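Local coordinates for protein dTDP-4-dehydrorhamnose reductase (PDB 5U9C) that probably catalyses the NADPH-dependent reduction of dTDP-4-dehydro-L-rhamnose to dTDP-L-rhamnose, the last step in making this activated deoxy sugar, at residues D[158-169]-D[282-290]; D[185-195]-D[217-228]. All coordinates share one frame; numbering follows the deposited sequence.

Contact 1: residues D[158-169]-D[282-290]; sequences IGGGPDKDHKFV and DLAKYVGTF
The phenol oxygen of Tyr286 is held by two bonds from the opposing loop: its hydroxyl donates to Asp165 OD2, with Tyr286 OH only 2.5 Å from that oxygen, and accepts from Gly161 N at 2.9 Å (N-H...O 159°). The hydroxyl meets Asp165 OD2 on the anti side, somewhat out of the carboxylate plane, which stands 32° from that of the ring. The other oxygen, OD1, closes an Asx turn by accepting from Lys167 N at 2.9 Å, so Asp165 orders its own loop while receiving the tyrosine. With CG anti to the backbone N (chi1 177°), the Tyr286 ring reaches from helix 279-288 to the loop. The backbone passes close to the ring, with Gly159 CA 3.4 Å from Tyr286 CE1; glycine suits position 161, where phi is positive and the Pro162 ring crowds the place of a side chain.

Nearer the helix, the contact becomes apolar. Val169 CG1 meets the ring edge, 3.7 Å from Tyr286 CE2, while Ile158 CD1 touches both Tyr286 CD2 and Leu283 CD1, at 4.0 and 4.1 Å. Pro162 lays its CD over the face of Phe290, 4.1 Å from the ring centroid, a CH-pi contact that suits the compact, rigid proline ring. The short, buried phenol-carboxylate bond would be expected to polarise the hydroxyl, and the same carboxylate holds Lys167 N, just before Phe168, a residue that binds (R)-malate in a crystal structure of this protein.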
loop_
_atom_site.group_PDB
_atom_site.type_symbol
_atom_site.label_atom_id
_atom_site.label_comp_id
_atom_site.label_asym_id
_atom_site.label_seq_id
_atom_site.Cartn_x
_atom_site.Cartn_y
_atom_site.Cartn_z
ATOM N N ILE D 158 -1.835 30.102 11.989
ATOM C CA ILE D 158 -2.667 31.301 11.841
ATOM C C ILE D 158 -2.028 32.431 12.673
ATOM O O ILE D 158 -1.634 32.233 13.843
ATOM C CB ILE D 158 -4.148 31.074 12.213
ATOM C CG1 ILE D 158 -4.311 30.758 13.696
ATOM C CG2 ILE D 158 -4.731 29.944 11.363
ATOM C CD1 ILE D 158 -5.750 30.573 14.117
ATOM N N GLY D 159 -1.871 33.589 12.048
ATOM C CA GLY D 159 -1.274 34.741 12.708
ATOM C C GLY D 159 -0.908 35.840 11.725
ATOM O O GLY D 159 -0.872 35.605 10.524
ATOM N N GLY D 160 -0.626 37.029 12.252
ATOM C CA GLY D 160 -0.242 38.178 11.437
ATOM C C GLY D 160 -1.213 39.331 11.576
ATOM O O GLY D 160 -0.813 40.479 11.531
ATOM N N GLY D 161 -2.494 39.026 11.738
ATOM C CA GLY D 161 -3.495 40.074 11.905
ATOM C C GLY D 161 -3.863 40.802 10.611
ATOM O O GLY D 161 -3.384 40.445 9.523
ATOM N N PRO D 162 -4.710 41.842 10.722
ATOM C CA PRO D 162 -5.161 42.592 9.542
ATOM C C PRO D 162 -4.057 43.087 8.600
ATOM O O PRO D 162 -4.223 43.027 7.387
ATOM C CB PRO D 162 -5.944 43.781 10.131
ATOM C CG PRO D 162 -5.761 43.742 11.605
ATOM C CD PRO D 162 -5.275 42.372 11.980
ATOM N N ASP D 163 -2.932 43.529 9.138
ATOM C CA ASP D 163 -1.863 44.070 8.295
ATOM C C ASP D 163 -0.988 43.027 7.570
ATOM O O ASP D 163 -0.609 43.250 6.416
ATOM C CB ASP D 163 -0.944 44.974 9.138
ATOM C CG ASP D 163 -1.694 46.124 9.821
ATOM O OD1 ASP D 163 -2.735 46.593 9.292
ATOM O OD2 ASP D 163 -1.216 46.571 10.886
ATOM N N LYS D 164 -0.707 41.898 8.227
ATOM C CA LYS D 164 0.248 40.895 7.715
ATOM C C LYS D 164 -0.292 39.553 7.222
ATOM O O LYS D 164 0.414 38.829 6.521
ATOM C CB LYS D 164 1.241 40.544 8.835
ATOM C CG LYS D 164 1.999 41.706 9.453
ATOM C CD LYS D 164 2.959 42.346 8.464
ATOM C CE LYS D 164 3.781 43.445 9.121
ATOM N NZ LYS D 164 4.575 42.924 10.272
ATOM N N ASP D 165 -1.501 39.182 7.621
ATOM C CA ASP D 165 -2.024 37.867 7.243
ATOM C C ASP D 165 -2.475 37.803 5.790
ATOM O O ASP D 165 -3.542 38.289 5.461
ATOM C CB ASP D 165 -3.166 37.461 8.186
ATOM C CG ASP D 165 -3.617 36.010 7.997
ATOM O OD1 ASP D 165 -3.394 35.414 6.919
ATOM O OD2 ASP D 165 -4.205 35.468 8.952
ATOM N N HIS D 166 -1.641 37.208 4.939
ATOM C CA HIS D 166 -1.995 36.982 3.529
ATOM C C HIS D 166 -2.039 35.462 3.258
ATOM O O HIS D 166 -1.905 35.008 2.136
ATOM C CB HIS D 166 -1.064 37.747 2.580
ATOM C CG HIS D 166 -1.014 39.221 2.871
ATOM N ND1 HIS D 166 -2.000 40.096 2.464
ATOM C CD2 HIS D 166 -0.120 39.962 3.570
ATOM C CE1 HIS D 166 -1.709 41.312 2.888
ATOM N NE2 HIS D 166 -0.571 41.258 3.560
ATOM N N LYS D 167 -2.253 34.695 4.319
ATOM C CA LYS D 167 -2.407 33.262 4.216
ATOM C C LYS D 167 -3.917 32.939 4.140
ATOM O O LYS D 167 -4.741 33.826 3.894
ATOM C CB LYS D 167 -1.760 32.588 5.432
ATOM C CG LYS D 167 -0.260 32.770 5.532
ATOM C CD LYS D 167 0.465 32.290 4.292
ATOM C CE LYS D 167 1.964 32.277 4.525
ATOM N NZ LYS D 167 2.690 32.022 3.253
ATOM N N PHE D 168 -4.272 31.683 4.395
ATOM C CA PHE D 168 -5.658 31.244 4.308
ATOM C C PHE D 168 -6.671 32.113 5.061
ATOM O O PHE D 168 -7.647 32.553 4.467
ATOM C CB PHE D 168 -5.812 29.775 4.749
ATOM C CG PHE D 168 -7.199 29.242 4.530
ATOM C CD1 PHE D 168 -7.653 28.969 3.228
ATOM C CD2 PHE D 168 -8.064 29.033 5.600
ATOM C CE1 PHE D 168 -8.948 28.494 3.003
ATOM C CE2 PHE D 168 -9.364 28.563 5.384
ATOM C CZ PHE D 168 -9.811 28.304 4.081
ATOM N N VAL D 169 -6.451 32.346 6.347
ATOM C CA VAL D 169 -7.415 33.119 7.148
ATOM C C VAL D 169 -7.589 34.554 6.624
ATOM O O VAL D 169 -8.715 35.001 6.467
ATOM C CB VAL D 169 -7.080 33.105 8.645
ATOM C CG1 VAL D 169 -8.040 33.986 9.441
ATOM C CG2 VAL D 169 -7.159 31.687 9.156
ATOM N N ASP D 282 -9.728 29.013 19.626
ATOM C CA ASP D 282 -8.456 29.639 19.237
ATOM C C ASP D 282 -8.616 30.474 17.952
ATOM O O ASP D 282 -8.060 31.576 17.845
ATOM C CB ASP D 282 -7.334 28.590 19.102
ATOM C CG ASP D 282 -7.001 27.906 20.434
ATOM O OD1 ASP D 282 -7.297 28.490 21.500
ATOM O OD2 ASP D 282 -6.441 26.783 20.422
ATOM N N LEU D 283 -9.384 29.957 16.995
ATOM C CA LEU D 283 -9.655 30.696 15.767
ATOM C C LEU D 283 -10.454 31.961 16.091
ATOM O O LEU D 283 -10.145 33.025 15.564
ATOM C CB LEU D 283 -10.435 29.846 14.772
ATOM C CG LEU D 283 -10.829 30.476 13.435
ATOM C CD1 LEU D 283 -9.595 30.813 12.626
ATOM C CD2 LEU D 283 -11.684 29.483 12.665
ATOM N N ALA D 284 -11.485 31.845 16.939
ATOM C CA ALA D 284 -12.316 33.020 17.310
ATOM C C ALA D 284 -11.467 34.162 17.882
ATOM O O ALA D 284 -11.613 35.306 17.463
ATOM C CB ALA D 284 -13.430 32.641 18.285
ATOM N N LYS D 285 -10.556 33.845 18.799
ATOM C CA LYS D 285 -9.658 34.868 19.380
ATOM C C LYS D 285 -8.825 35.571 18.305
ATOM O O LYS D 285 -8.649 36.787 18.332
ATOM C CB LYS D 285 -8.709 34.260 20.408
ATOM C CG LYS D 285 -9.380 33.744 21.675
ATOM C CD LYS D 285 -8.357 33.333 22.737
ATOM C CE LYS D 285 -7.525 34.522 23.217
ATOM N NZ LYS D 285 -6.488 34.140 24.215
ATOM N N TYR D 286 -8.318 34.800 17.353
ATOM C CA TYR D 286 -7.504 35.363 16.279
ATOM C C TYR D 286 -8.343 36.230 15.328
ATOM O O TYR D 286 -7.939 37.337 14.969
ATOM C CB TYR D 286 -6.767 34.264 15.505
ATOM C CG TYR D 286 -5.976 34.818 14.353
ATOM C CD1 TYR D 286 -4.956 35.740 14.586
ATOM C CD2 TYR D 286 -6.243 34.440 13.033
ATOM C CE1 TYR D 286 -4.232 36.290 13.549
ATOM C CE2 TYR D 286 -5.498 34.971 11.980
ATOM C CZ TYR D 286 -4.498 35.892 12.250
ATOM O OH TYR D 286 -3.737 36.434 11.249
ATOM N N VAL D 287 -9.511 35.742 14.942
ATOM C CA VAL D 287 -10.396 36.489 14.040
ATOM C C VAL D 287 -10.843 37.790 14.707
ATOM O O VAL D 287 -10.986 38.802 14.032
ATOM C CB VAL D 287 -11.610 35.655 13.593
ATOM C CG1 VAL D 287 -12.619 36.504 12.821
ATOM C CG2 VAL D 287 -11.149 34.463 12.761
ATOM N N GLY D 288 -11.040 37.763 16.028
ATOM C CA GLY D 288 -11.414 38.974 16.783
ATOM C C GLY D 288 -10.431 40.141 16.633
ATOM O O GLY D 288 -10.827 41.302 16.728
ATOM N N THR D 289 -9.157 39.849 16.371
ATOM C CA THR D 289 -8.156 40.904 16.176
ATOM C C THR D 289 -8.317 41.654 14.847
ATOM O O THR D 289 -7.600 42.613 14.609
ATOM C CB THR D 289 -6.700 40.376 16.241
ATOM O OG1 THR D 289 -6.403 39.565 15.094
ATOM C CG2 THR D 289 -6.442 39.599 17.540
ATOM N N PHE D 290 -9.208 41.192 13.968
ATOM C CA PHE D 290 -9.466 41.880 12.689
ATOM C C PHE D 290 -10.594 42.916 12.779
ATOM O O PHE D 290 -10.657 43.810 11.946
ATOM C CB PHE D 290 -9.806 40.887 11.576
ATOM C CG PHE D 290 -8.635 40.077 11.094
ATOM C CD1 PHE D 290 -8.187 38.986 11.818
ATOM C CD2 PHE D 290 -8.027 40.372 9.884
ATOM C CE1 PHE D 290 -7.120 38.220 11.362
ATOM C CE2 PHE D 290 -6.974 39.609 9.419
ATOM C CZ PHE D 290 -6.513 38.534 10.158
#

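Contact 2: residues D[185-195]-D[217-228]; sequences AVSDRLGSITS and FASSGTISRFDI
Ile193 and Ile228 run alongside one another, pointing opposite ways, with Ile193 CG2 3.5 Å from Ile228 CD1. CG1 of Ile193 sits between its own backbone N and carbonyl carbon (chi1 57°), which leaves CG2 for the helix while CG1 packs on Ser219 CB. Branched side chains suit this junction, since one residue can serve two neighbours. Thr194 also divides its branches: the hydroxyl donates in the carbonyl plane to a lone pair of Phe217 O (Thr194 OG1 to that oxygen 2.7 Å), while CG2 meets the edge of the Phe217 ring.

Between these side chains and the turn at 187-189 runs a short antiparallel pairing, in which 223-224 is an edge strand of a small mixed sheet, paired with its central strand 190-195. Gly191 and Ile223 form its hydrogen-bonded pair, Gly191 N to Ile223 O 2.8 Å and Ile223 N to Gly191 O 2.9 Å. The strand passes directly into helix 225-235, whose start is closed by a capping box: Ser224 OG accepts from Asp227 N at 3.0 Å, and Asp227 OD2 accepts from Ser224 N. Serine and aspartate suit these places because their short polar ends reach back to backbone N-H groups.

Alongside the first helical turn, Ala185 CB lies 3.6 Å from Phe226 CA, its small size permitting this close approach. A water joins Val186 O, Arg189 O and Arg225 N, bridging the turn to the helix start.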
loop_
_atom_site.group_PDB
_atom_site.type_symbol
_atom_site.label_atom_id
_atom_site.label_comp_id
_atom_site.label_asym_id
_atom_site.label_seq_id
_atom_site.Cartn_x
_atom_site.Cartn_y
_atom_site.Cartn_z
ATOM N N ALA D 185 -13.891 26.635 -0.582
ATOM C CA ALA D 185 -12.882 26.144 0.339
ATOM C C ALA D 185 -12.830 24.609 0.251
ATOM O O ALA D 185 -13.864 23.942 0.207
ATOM C CB ALA D 185 -13.194 26.584 1.770
ATOM N N VAL D 186 -11.619 24.078 0.228
ATOM C CA VAL D 186 -11.392 22.654 0.091
ATOM C C VAL D 186 -11.933 21.880 1.301
ATOM O O VAL D 186 -11.594 22.184 2.443
ATOM C CB VAL D 186 -9.894 22.372 -0.146
ATOM C CG1 VAL D 186 -9.612 20.884 -0.203
ATOM C CG2 VAL D 186 -9.437 23.045 -1.438
ATOM N N SER D 187 -12.787 20.894 1.031
ATOM C CA SER D 187 -13.398 20.085 2.075
ATOM C C SER D 187 -12.779 18.695 2.290
ATOM O O SER D 187 -13.071 18.049 3.297
ATOM C CB SER D 187 -14.880 19.891 1.764
ATOM O OG SER D 187 -15.050 19.157 0.569
ATOM N N ASP D 188 -11.919 18.255 1.378
ATOM C CA ASP D 188 -11.399 16.877 1.419
ATOM C C ASP D 188 -9.911 16.699 1.756
ATOM O O ASP D 188 -9.317 15.696 1.374
ATOM C CB ASP D 188 -11.772 16.148 0.110
ATOM C CG ASP D 188 -11.105 16.749 -1.127
ATOM O OD1 ASP D 188 -10.256 17.656 -0.990
ATOM O OD2 ASP D 188 -11.408 16.274 -2.251
ATOM N N ARG D 189 -9.338 17.678 2.448
ATOM C CA ARG D 189 -7.967 17.621 2.975
ATOM C C ARG D 189 -8.090 18.176 4.409
ATOM O O ARG D 189 -8.622 19.266 4.609
ATOM C CB ARG D 189 -6.972 18.433 2.149
ATOM C CG ARG D 189 -6.794 17.944 0.713
ATOM C CD ARG D 189 -6.117 16.574 0.625
ATOM N NE ARG D 189 -5.932 16.076 -0.747
ATOM C CZ ARG D 189 -6.806 15.336 -1.437
ATOM N NH1 ARG D 189 -8.002 14.994 -0.933
ATOM N NH2 ARG D 189 -6.493 14.952 -2.672
ATOM N N LEU D 190 -7.647 17.401 5.394
ATOM C CA LEU D 190 -7.776 17.782 6.792
ATOM C C LEU D 190 -6.432 18.135 7.430
ATOM O O LEU D 190 -5.366 17.701 6.968
ATOM C CB LEU D 190 -8.410 16.632 7.573
ATOM C CG LEU D 190 -9.734 16.062 7.040
ATOM C CD1 LEU D 190 -10.128 14.786 7.777
ATOM C CD2 LEU D 190 -10.805 17.110 7.162
ATOM N N GLY D 191 -6.510 18.888 8.523
ATOM C CA GLY D 191 -5.327 19.322 9.269
ATOM C C GLY D 191 -5.730 19.866 10.620
ATOM O O GLY D 191 -6.877 19.727 11.028
ATOM N N SER D 192 -4.765 20.460 11.319
ATOM C CA SER D 192 -4.961 21.084 12.609
ATOM C C SER D 192 -4.392 22.498 12.551
ATOM O O SER D 192 -3.366 22.752 11.883
ATOM C CB SER D 192 -4.224 20.281 13.691
ATOM O OG SER D 192 -4.772 18.972 13.829
ATOM N N ILE D 193 -5.022 23.430 13.256
ATOM C CA ILE D 193 -4.498 24.794 13.257
ATOM C C ILE D 193 -3.595 25.048 14.471
ATOM O O ILE D 193 -3.781 24.471 15.547
ATOM C CB ILE D 193 -5.610 25.874 13.211
ATOM C CG1 ILE D 193 -6.580 25.731 14.372
ATOM C CG2 ILE D 193 -6.358 25.826 11.881
ATOM C CD1 ILE D 193 -7.637 26.815 14.399
ATOM N N THR D 194 -2.613 25.908 14.272
ATOM C CA THR D 194 -1.711 26.348 15.318
ATOM C C THR D 194 -1.741 27.869 15.367
ATOM O O THR D 194 -1.366 28.546 14.392
ATOM C CB THR D 194 -0.258 25.912 15.055
ATOM O OG1 THR D 194 -0.170 24.485 15.054
ATOM C CG2 THR D 194 0.681 26.458 16.157
ATOM N N SER D 195 -2.180 28.405 16.499
ATOM C CA SER D 195 -2.172 29.853 16.725
ATOM C C SER D 195 -0.737 30.308 16.945
ATOM O O SER D 195 -0.086 29.861 17.898
ATOM C CB SER D 195 -3.008 30.214 17.963
ATOM O OG SER D 195 -2.694 31.526 18.421
ATOM N N PHE D 217 2.472 21.045 18.601
ATOM C CA PHE D 217 1.773 22.178 19.191
ATOM C C PHE D 217 0.664 22.636 18.240
ATOM O O PHE D 217 0.922 23.276 17.201
ATOM C CB PHE D 217 2.740 23.329 19.545
ATOM C CG PHE D 217 2.097 24.411 20.396
ATOM C CD1 PHE D 217 1.308 25.387 19.811
ATOM C CD2 PHE D 217 2.252 24.430 21.771
ATOM C CE1 PHE D 217 0.698 26.362 20.569
ATOM C CE2 PHE D 217 1.645 25.416 22.537
ATOM C CZ PHE D 217 0.869 26.382 21.932
ATOM N N ALA D 218 -0.572 22.286 18.597
ATOM C CA ALA D 218 -1.738 22.628 17.778
ATOM C C ALA D 218 -3.034 22.580 18.567
ATOM O O ALA D 218 -3.151 21.829 19.553
ATOM C CB ALA D 218 -1.841 21.663 16.600
ATOM N N SER D 219 -4.012 23.360 18.111
ATOM C CA SER D 219 -5.332 23.350 18.712
ATOM C C SER D 219 -5.957 21.966 18.491
ATOM O O SER D 219 -5.636 21.270 17.517
ATOM C CB SER D 219 -6.220 24.431 18.090
ATOM O OG SER D 219 -5.665 25.719 18.251
ATOM N N SER D 220 -6.848 21.587 19.396
ATOM C CA SER D 220 -7.524 20.302 19.322
ATOM C C SER D 220 -8.561 20.310 18.193
ATOM O O SER D 220 -9.388 21.221 18.113
ATOM C CB SER D 220 -8.201 20.002 20.666
ATOM O OG SER D 220 -8.924 18.792 20.625
ATOM N N GLY D 221 -8.508 19.305 17.323
ATOM C CA GLY D 221 -9.462 19.201 16.222
ATOM C C GLY D 221 -8.771 18.932 14.903
ATOM O O GLY D 221 -7.713 19.503 14.619
ATOM N N THR D 222 -9.359 18.022 14.131
ATOM C CA THR D 222 -8.883 17.667 12.789
ATOM C C THR D 222 -9.988 18.151 11.887
ATOM O O THR D 222 -11.054 17.554 11.842
ATOM C CB THR D 222 -8.662 16.157 12.665
ATOM O OG1 THR D 222 -7.724 15.774 13.659
ATOM C CG2 THR D 222 -8.095 15.799 11.318
ATOM N N ILE D 223 -9.693 19.209 11.131
ATOM C CA ILE D 223 -10.682 19.918 10.332
ATOM C C ILE D 223 -10.190 20.269 8.938
ATOM O O ILE D 223 -9.010 20.187 8.658
ATOM C CB ILE D 223 -11.048 21.237 11.065
ATOM C CG1 ILE D 223 -9.751 22.015 11.353
ATOM C CG2 ILE D 223 -11.789 20.905 12.347
ATOM C CD1 ILE D 223 -9.866 23.249 12.168
ATOM N N SER D 224 -11.112 20.665 8.075
ATOM C CA SER D 224 -10.765 21.050 6.690
ATOM C C SER D 224 -10.748 22.551 6.595
ATOM O O SER D 224 -11.251 23.241 7.503
ATOM C CB SER D 224 -11.813 20.532 5.694
ATOM O OG SER D 224 -13.078 21.168 5.888
ATOM N N ARG D 225 -10.222 23.059 5.484
ATOM C CA ARG D 225 -10.238 24.501 5.229
ATOM C C ARG D 225 -11.677 24.965 5.119
ATOM O O ARG D 225 -11.986 26.095 5.475
ATOM C CB ARG D 225 -9.502 24.857 3.952
ATOM C CG ARG D 225 -8.025 24.515 3.934
ATOM C CD ARG D 225 -7.256 25.239 5.009
ATOM N NE ARG D 225 -5.813 25.116 4.783
ATOM C CZ ARG D 225 -4.884 25.800 5.442
ATOM N NH1 ARG D 225 -5.220 26.694 6.389
ATOM N NH2 ARG D 225 -3.605 25.598 5.135
ATOM N N PHE D 226 -12.553 24.094 4.611
ATOM C CA PHE D 226 -13.971 24.409 4.513
ATOM C C PHE D 226 -14.569 24.673 5.892
ATOM O O PHE D 226 -15.337 25.627 6.069
ATOM C CB PHE D 226 -14.742 23.286 3.788
ATOM C CG PHE D 226 -16.231 23.448 3.836
ATOM C CD1 PHE D 226 -16.857 24.471 3.116
ATOM C CD2 PHE D 226 -17.021 22.572 4.584
ATOM C CE1 PHE D 226 -18.242 24.623 3.160
ATOM C CE2 PHE D 226 -18.404 22.719 4.635
ATOM C CZ PHE D 226 -19.023 23.749 3.919
ATOM N N ASP D 227 -14.221 23.820 6.861
ATOM C CA ASP D 227 -14.688 23.980 8.253
ATOM C C ASP D 227 -14.211 25.325 8.804
ATOM O O ASP D 227 -14.960 26.043 9.475
ATOM C CB ASP D 227 -14.137 22.878 9.174
ATOM C CG ASP D 227 -14.682 21.510 8.859
ATOM O OD1 ASP D 227 -15.874 21.379 8.528
ATOM O OD2 ASP D 227 -13.907 20.539 8.984
ATOM N N ILE D 228 -12.956 25.650 8.531
ATOM C CA ILE D 228 -12.367 26.907 8.997
ATOM C C ILE D 228 -13.071 28.106 8.335
ATOM O O ILE D 228 -13.406 29.097 9.018
ATOM C CB ILE D 228 -10.842 26.933 8.724
ATOM C CG1 ILE D 228 -10.153 25.853 9.571
ATOM C CG2 ILE D 228 -10.268 28.315 9.023
ATOM C CD1 ILE D 228 -8.681 25.630 9.212
HETATM O O HOH W 1 -8.954 21.497 3.301
HETATM O O HOH W 2 -14.909 19.334 5.369
HETATM O O HOH W 3 -5.537 16.442 14.889
HETATM O O HOH W 4 -6.832 22.119 15.121
HETATM O O HOH W 5 -2.967 26.718 18.589
#

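Following the chain from the N terminus, strand 156-158 enters contact 1, whose loop leads into helix 168-177 and then strand 182-186. Contact 2 closes next, when the chain returns after helix 196-209 and strand 213-217 to pair 217-228 with 185-195. Only much later does helix 279-288 arrive to close contact 1, so contact 2 is nested within the longer loop. Their centres are about 15 Å apart, yet they touch: Ile158 bonds through its backbone to Thr194, Asp282 to Ser219, and Phe168 packs on Arg225 and Ile228. Together they tie the small mixed sheet and helix 225-235 to the C-terminal helix.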